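Local coordinates for STU0660 (PDB 3ZTH), which probably binds DNA as a large Csn2 protein of the CRISPR-mediated bacterial immune system and carries bound magnesium, at residues V5-P8 with R12-L15; G242-D247 with V296-L301. One frame throughout, in Å; residues are numbered along the deposited sequence.

Interaction 1 (V5-P8 with R12-L15)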
# COMPACT_ATOMS: atom_id res chain seq x y z
N VAL A 5 -32.99 -12.87 -17.25
CA VAL A 5 -31.74 -13.11 -16.55
C VAL A 5 -31.11 -14.45 -16.86
O VAL A 5 -31.76 -15.49 -16.78
CB VAL A 5 -31.94 -13.00 -15.02
CG1 VAL A 5 -30.60 -13.09 -14.30
CG2 VAL A 5 -32.64 -11.69 -14.69
N GLN A 6 -29.83 -14.40 -17.18
CA GLN A 6 -29.09 -15.60 -17.50
C GLN A 6 -28.96 -16.56 -16.32
O GLN A 6 -28.64 -16.16 -15.19
CB GLN A 6 -27.70 -15.23 -18.00
CG GLN A 6 -27.07 -16.32 -18.84
CD GLN A 6 -25.84 -15.84 -19.55
OE1 GLN A 6 -25.82 -14.72 -20.09
NE2 GLN A 6 -24.80 -16.67 -19.58
N HIS A 7 -29.20 -17.83 -16.61
CA HIS A 7 -29.12 -18.89 -15.63
C HIS A 7 -28.00 -19.82 -16.08
O HIS A 7 -27.90 -20.15 -17.26
CB HIS A 7 -30.43 -19.66 -15.59
CG HIS A 7 -30.50 -20.70 -14.52
ND1 HIS A 7 -30.91 -20.42 -13.23
CD2 HIS A 7 -30.20 -22.02 -14.53
CE1 HIS A 7 -30.86 -21.52 -12.50
NE2 HIS A 7 -30.44 -22.51 -13.27
N PRO A 8 -27.15 -20.27 -15.15
CA PRO A 8 -26.04 -21.17 -15.52
C PRO A 8 -26.36 -22.39 -16.40
O PRO A 8 -25.55 -22.74 -17.25
CB PRO A 8 -25.44 -21.55 -14.16
CG PRO A 8 -26.59 -21.40 -13.22
CD PRO A 8 -27.23 -20.12 -13.70
N ARG A 12 -33.56 -18.63 -19.40
CA ARG A 12 -33.41 -17.41 -18.64
C ARG A 12 -34.57 -17.22 -17.68
O ARG A 12 -35.69 -17.68 -17.94
CB ARG A 12 -33.29 -16.21 -19.60
CG ARG A 12 -31.91 -16.11 -20.22
CD ARG A 12 -31.87 -15.21 -21.44
NE ARG A 12 -30.51 -15.13 -21.98
CZ ARG A 12 -29.55 -14.36 -21.47
NH1 ARG A 12 -29.81 -13.60 -20.41
NH2 ARG A 12 -28.33 -14.37 -22.00
N ILE A 13 -34.29 -16.57 -16.56
CA ILE A 13 -35.32 -16.29 -15.57
C ILE A 13 -36.04 -15.06 -16.08
O ILE A 13 -35.41 -14.01 -16.27
CB ILE A 13 -34.70 -15.99 -14.18
CG1 ILE A 13 -33.90 -17.20 -13.70
CG2 ILE A 13 -35.78 -15.67 -13.18
CD1 ILE A 13 -32.48 -16.88 -13.31
N GLU A 14 -37.34 -15.19 -16.33
CA GLU A 14 -38.15 -14.08 -16.83
C GLU A 14 -38.68 -13.23 -15.68
O GLU A 14 -39.22 -13.74 -14.71
CB GLU A 14 -39.33 -14.60 -17.66
CG GLU A 14 -40.07 -13.51 -18.43
CD GLU A 14 -41.14 -14.06 -19.34
OE1 GLU A 14 -40.93 -15.18 -19.87
OE2 GLU A 14 -42.18 -13.39 -19.54
N LEU A 15 -38.54 -11.92 -15.82
CA LEU A 15 -38.99 -10.97 -14.81
C LEU A 15 -39.77 -9.83 -15.47
O LEU A 15 -39.25 -9.13 -16.34
CB LEU A 15 -37.78 -10.41 -14.08
CG LEU A 15 -37.35 -10.87 -12.68
CD1 LEU A 15 -37.72 -12.31 -12.41
CD2 LEU A 15 -35.85 -10.65 -12.57
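Val5 and Ile13 form an antiparallel hydrogen-bonded pair. They exchange N-H...O bonds, Val5 N to Ile13 O and Ile13 N to Val5 O, both 2.8 Å. The two side chains lie on the same face of the sheet, with CB of Val5 4.2 Å from CB of Ile13. Val5 CG2 is turned beside its own backbone N and reaches Leu15 CD2 at 4.0 Å. This is the tight, buried part. At its margin CD1 of Ile13 comes to the edge of the His7 ring, 3.9 Å from ND1, a buried nitrogen with no polar partner in the model.

The other side is looser and partly exposed. Arg12 extends past Gln6, whose CG lies over one guanidinium face, toward its rim. The bond from Arg12 NH2 to Gln6 OE1 is weak, 3.2 Å long and bent to 122°, with the amide and guanidinium planes 72° apart. The firmer partners are Thr61 N for Gln6 OE1, and the carbonyls of Phe4 and Thr61 for Arg12 NH1.

The pair closes a beta hairpin between strands 2-5 and 13-16, at the edge of a small antiparallel sheet. Helix 28-43 packs on the apolar face, with Ile37 on Val5, Tyr33 on Ile13 and Thr34 on Leu15.

Interaction 2 (G242-D247 with V296-L301)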
# COMPACT_ATOMS: atom_id res chain seq x y z
N GLY A 242 -47.85 -11.18 4.84
CA GLY A 242 -48.03 -9.84 5.35
C GLY A 242 -47.28 -8.65 4.78
O GLY A 242 -47.39 -7.56 5.33
N TYR A 243 -46.53 -8.83 3.69
CA TYR A 243 -45.79 -7.71 3.10
C TYR A 243 -46.06 -7.44 1.62
O TYR A 243 -45.96 -6.30 1.16
CB TYR A 243 -44.29 -7.90 3.33
CG TYR A 243 -43.94 -7.76 4.79
CD1 TYR A 243 -44.07 -8.84 5.67
CD2 TYR A 243 -43.57 -6.53 5.32
CE1 TYR A 243 -43.84 -8.69 7.02
CE2 TYR A 243 -43.35 -6.37 6.68
CZ TYR A 243 -43.48 -7.45 7.52
OH TYR A 243 -43.26 -7.29 8.87
N LEU A 244 -46.39 -8.48 0.87
CA LEU A 244 -46.69 -8.33 -0.55
C LEU A 244 -47.92 -7.43 -0.72
O LEU A 244 -48.95 -7.67 -0.10
CB LEU A 244 -46.96 -9.71 -1.16
CG LEU A 244 -47.31 -9.77 -2.64
CD1 LEU A 244 -46.13 -9.27 -3.47
CD2 LEU A 244 -47.68 -11.21 -3.00
N LYS A 245 -47.81 -6.40 -1.56
CA LYS A 245 -48.93 -5.49 -1.80
C LYS A 245 -49.40 -5.66 -3.24
O LYS A 245 -48.62 -5.49 -4.17
CB LYS A 245 -48.49 -4.03 -1.60
CG LYS A 245 -47.94 -3.70 -0.22
CD LYS A 245 -48.98 -3.97 0.87
CE LYS A 245 -48.36 -3.83 2.26
NZ LYS A 245 -49.33 -4.13 3.37
N ILE A 246 -50.68 -5.97 -3.42
CA ILE A 246 -51.24 -6.15 -4.76
C ILE A 246 -52.34 -5.14 -5.06
O ILE A 246 -53.27 -4.98 -4.27
CB ILE A 246 -51.82 -7.58 -4.94
CG1 ILE A 246 -50.68 -8.60 -4.93
CG2 ILE A 246 -52.60 -7.67 -6.24
CD1 ILE A 246 -51.15 -10.03 -5.10
N ASP A 247 -52.23 -4.46 -6.20
CA ASP A 247 -53.25 -3.51 -6.65
C ASP A 247 -53.29 -3.56 -8.18
O ASP A 247 -52.49 -4.27 -8.79
CB ASP A 247 -52.97 -2.07 -6.17
CG ASP A 247 -51.66 -1.50 -6.70
OD1 ASP A 247 -51.39 -1.64 -7.92
OD2 ASP A 247 -50.91 -0.90 -5.91
N VAL A 296 -52.06 -15.81 -0.78
CA VAL A 296 -51.66 -17.01 -1.50
C VAL A 296 -50.59 -16.92 -2.57
O VAL A 296 -49.85 -17.89 -2.79
CB VAL A 296 -52.91 -17.67 -2.13
CG1 VAL A 296 -52.50 -18.85 -2.96
CG2 VAL A 296 -53.88 -18.09 -1.06
N THR A 297 -50.48 -15.78 -3.25
CA THR A 297 -49.49 -15.65 -4.32
C THR A 297 -48.10 -16.23 -4.02
O THR A 297 -47.52 -16.91 -4.86
CB THR A 297 -49.34 -14.19 -4.75
OG1 THR A 297 -50.56 -13.76 -5.38
CG2 THR A 297 -48.21 -14.05 -5.73
N PRO A 298 -47.55 -15.96 -2.83
CA PRO A 298 -46.22 -16.49 -2.52
C PRO A 298 -46.14 -18.03 -2.58
O PRO A 298 -45.05 -18.59 -2.72
CB PRO A 298 -45.95 -15.95 -1.12
CG PRO A 298 -46.71 -14.67 -1.11
CD PRO A 298 -48.01 -15.05 -1.77
N TYR A 299 -47.29 -18.69 -2.48
CA TYR A 299 -47.31 -20.15 -2.49
C TYR A 299 -47.75 -20.79 -3.81
O TYR A 299 -47.91 -22.00 -3.88
CB TYR A 299 -48.20 -20.67 -1.37
CG TYR A 299 -47.73 -20.26 -0.01
CD1 TYR A 299 -46.59 -20.85 0.56
CD2 TYR A 299 -48.37 -19.24 0.70
CE1 TYR A 299 -46.11 -20.42 1.80
CE2 TYR A 299 -47.90 -18.81 1.94
CZ TYR A 299 -46.77 -19.40 2.48
OH TYR A 299 -46.30 -18.97 3.70
N LEU A 300 -47.95 -19.99 -4.84
CA LEU A 300 -48.39 -20.52 -6.12
C LEU A 300 -47.27 -21.25 -6.85
O LEU A 300 -46.10 -21.00 -6.59
CB LEU A 300 -48.92 -19.38 -7.00
CG LEU A 300 -50.10 -18.64 -6.37
CD1 LEU A 300 -50.48 -17.43 -7.20
CD2 LEU A 300 -51.28 -19.61 -6.23
N LEU A 301 -47.63 -22.15 -7.75
CA LEU A 301 -46.65 -22.90 -8.54
C LEU A 301 -45.65 -23.63 -7.65
O LEU A 301 -44.46 -23.71 -7.96
CB LEU A 301 -45.90 -21.95 -9.47
CG LEU A 301 -46.72 -20.78 -10.04
CD1 LEU A 301 -45.82 -19.87 -10.87
CD2 LEU A 301 -47.87 -21.30 -10.87
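Leu244 points its CD2 methyl at Thr297 and Pro298. CG of Leu244 stands anti to the backbone N (chi1 179°), and this sends the branch across to the other segment. CD2 meets Thr297 CB at 3.8 Å and Thr297 CG2 at 4.0 Å. The two side chains cross at about a right angle. The same methyl touches the Pro298 ring, 4.0 Å from CD and 4.1 Å from CG. One leucine branch therefore packs against both residues at the start of the short 3-10 turn 297-299.

Ile246 lies two residues further on and also points toward this turn. Its chain is extended to CD1, with chi2 at -180°. CD1 ends 3.8 Å from Thr297 OG1, and the two side chains cross at a slant. Leu244 and Ile246 thus meet different branches of one threonine: Leu244 takes the carbon side, and Ile246 reaches the hydroxyl. That oxygen is hydrogen-bonded to Leu293 O in helix 286-296, and Glu294 of the same helix takes the N-H of Ile246. Val254 and Ile256 of strand 254-257 also touch Thr297.

The magnesium site is close. The Pro298 side chain is about 4 Å from those of the magnesium ligands Gln26 and Asp240, and about 7 Å from a bound magnesium ion. Pro298 O accepts a hydrogen bond from Gln26 NE2, so this turn is a second-shell neighbour of the metal.

No hydrogen bond joins the two segments. With the threonine hydroxyl bonded to Leu293 O, they meet by non-directional packing of methyls, a threonine and a proline ring.

In the fold
Interaction 1 is partly buried and lies away from the annotated sites. Interaction 2 is fully buried and sits beside the magnesium site. Their centres are 21 Å apart and they do not touch. The first joins neighbours in sequence within the small antiparallel sheet. The second joins segments 49 residues apart: the loop between strands 232-237 and 254-257 of the mixed sheet, and the turn after helix 286-296. They share no helix or strand. Backbone bonds set the register in 5-8 with 12-15, with a polar fringe toward solvent. In 242-247 with 296-301 only side-chain packing spans the gap.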